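PDB 3FAJ: structural protein ORF131 from Acidianus two-tailed virus, which is a virion structural protein of the RIP/P131 family that may bind DNA, though its precise role is unknown. Local coordinates for residues G34-L39 / K55-E59. Residues are numbered along the deposited sequence; the frame is centred on the assembly and turned at random. Where two conformers were deposited one is given.
Sequences GAVKIL and KLAGE
Ile-38 and Leu-56 pack against each other in an antiparallel helix pair of a helical bundle, residues 34-39 on helix 31-43 and residues 55-59 on helix 51-66, joined by a link that holds the short strand 48-49. The short axes run at 170° to each other and come within 9.6 Å, so the interface is an almost straight side-by-side pairing of helices. The register centres on Ala-35 and Leu-56, whose CA atoms lie 6.1 Å apart.

Packing is densest around the methyl Leu-56 CD2, which lies against Ala-35, Ile-38 and Leu-39. Ile-38 CG2, carried anti to its own backbone nitrogen, is 3.7 Å from Leu-56 CD2, and the two side chains run past one another in opposite directions. Leu-39 meets the same leucine at about a right angle, its CD2 lying 3.9 Å from Leu-56 CD1. Helix 69-86 covers this buried side, with Ile-75 touching both Ala-35 and Leu-56.

The other flank faces solvent and is more polar, though its closest contacts are no longer: Lys-55 is exposed, Glu-59 and Gly-34 partly so. Lys-55 contributes its CB, 3.9 Å from Ile-38 CD1; beyond CG its chain extends away from the other helix, and NZ forms a salt bridge with Glu-51. Glu-59 uses its aliphatic part against Gly-34 and Ala-35, while a bend at chi2 (-58°) lays the carboxylate alongside Gly-34, which has no side chain to meet it; OE1 of Glu-59 is 4.4 Å from Gly-34 CA. Between Lys-55 and Glu-59, the outer branch of Ile-38 reaches across, with CD1 3.8 Å from Glu-59 CG and 3.7 Å from the carbonyl oxygen O of Lys-55.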
loop_
_atom_site.group_PDB
_atom_site.type_symbol
_atom_site.label_atom_id
_atom_site.label_comp_id
_atom_site.label_asym_id
_atom_site.label_seq_id
_atom_site.Cartn_x
_atom_site.Cartn_y
_atom_site.Cartn_z
ATOM N N GLY A 34 8.850 0.700 -1.531
ATOM C CA GLY A 34 8.202 1.815 -2.235
ATOM C C GLY A 34 6.731 1.912 -1.827
ATOM O O GLY A 34 6.204 3.011 -1.630
ATOM N N ALA A 35 6.080 0.764 -1.690
ATOM C CA ALA A 35 4.698 0.726 -1.218
ATOM C C ALA A 35 4.616 1.309 0.203
ATOM O O ALA A 35 3.740 2.123 0.475
ATOM C CB ALA A 35 4.139 -0.704 -1.285
ATOM N N VAL A 36 5.525 0.913 1.094
ATOM C CA VAL A 36 5.497 1.417 2.491
ATOM C C VAL A 36 5.661 2.953 2.511
ATOM O O VAL A 36 4.994 3.658 3.290
ATOM C CB VAL A 36 6.564 0.732 3.349
ATOM C CG1 VAL A 36 6.729 1.435 4.697
ATOM C CG2 VAL A 36 6.208 -0.739 3.553
ATOM N N LYS A 37 6.499 3.482 1.623
ATOM C CA LYS A 37 6.657 4.938 1.542
ATOM C C LYS A 37 5.331 5.599 1.163
ATOM O O LYS A 37 4.948 6.610 1.766
ATOM C CB LYS A 37 7.768 5.319 0.568
ATOM C CG LYS A 37 9.142 5.070 1.147
ATOM C CD LYS A 37 10.198 5.266 0.108
ATOM C CE LYS A 37 11.529 4.839 0.672
ATOM N NZ LYS A 37 12.484 4.636 -0.427
ATOM N N ILE A 38 4.632 5.030 0.184
ATOM C CA ILE A 38 3.315 5.524 -0.247
ATOM C C ILE A 38 2.337 5.431 0.932
ATOM O O ILE A 38 1.596 6.386 1.223
ATOM C CB ILE A 38 2.772 4.761 -1.487
ATOM C CG1 ILE A 38 3.609 5.076 -2.735
ATOM C CG2 ILE A 38 1.261 5.077 -1.736
ATOM C CD1 ILE A 38 3.504 4.001 -3.855
ATOM N N LEU A 39 2.363 4.297 1.620
ATOM C CA LEU A 39 1.461 4.101 2.783
ATOM C C LEU A 39 1.721 5.136 3.897
ATOM O O LEU A 39 0.770 5.658 4.507
ATOM C CB LEU A 39 1.546 2.677 3.322
ATOM C CG LEU A 39 1.012 1.632 2.329
ATOM C CD1 LEU A 39 1.297 0.244 2.900
ATOM C CD2 LEU A 39 -0.496 1.837 2.041
ATOM N N LYS A 55 -1.137 4.837 -7.243
ATOM C CA LYS A 55 0.285 4.675 -6.938
ATOM C C LYS A 55 0.586 3.287 -6.353
ATOM O O LYS A 55 1.589 2.666 -6.755
ATOM C CB LYS A 55 0.782 5.764 -5.981
ATOM C CG LYS A 55 0.872 7.139 -6.615
ATOM C CD LYS A 55 1.483 8.130 -5.652
ATOM C CE LYS A 55 1.948 9.372 -6.406
ATOM N NZ LYS A 55 2.575 10.381 -5.490
ATOM N N LEU A 56 -0.245 2.813 -5.414
ATOM C CA LEU A 56 -0.075 1.446 -4.872
ATOM C C LEU A 56 -0.222 0.422 -5.984
ATOM O O LEU A 56 0.532 -0.541 -6.035
ATOM C CB LEU A 56 -1.089 1.150 -3.770
ATOM C CG LEU A 56 -0.828 1.896 -2.455
ATOM C CD1 LEU A 56 -2.031 1.712 -1.506
ATOM C CD2 LEU A 56 0.525 1.433 -1.781
ATOM N N ALA A 57 -1.195 0.629 -6.876
ATOM C CA ALA A 57 -1.416 -0.291 -7.987
ATOM C C ALA A 57 -0.161 -0.394 -8.876
ATOM O O ALA A 57 0.167 -1.480 -9.383
ATOM C CB ALA A 57 -2.633 0.151 -8.811
ATOM N N GLY A 58 0.529 0.733 -9.048
ATOM C CA GLY A 58 1.785 0.785 -9.819
ATOM C C GLY A 58 2.846 -0.113 -9.190
ATOM O O GLY A 58 3.550 -0.845 -9.897
ATOM N N GLU A 59 2.938 -0.016 -7.802
ATOM C CA GLU A 59 3.904 -0.926 -7.154
ATOM C C GLU A 59 3.437 -2.367 -7.302
ATOM O O GLU A 59 4.246 -3.290 -7.502
ATOM C CB GLU A 59 4.088 -0.578 -5.674
ATOM C CG GLU A 59 4.727 0.801 -5.396
ATOM C CD GLU A 59 6.097 0.991 -6.023
ATOM O OE1 GLU A 59 6.921 0.050 -6.025
ATOM O OE2 GLU A 59 6.339 2.102 -6.554
#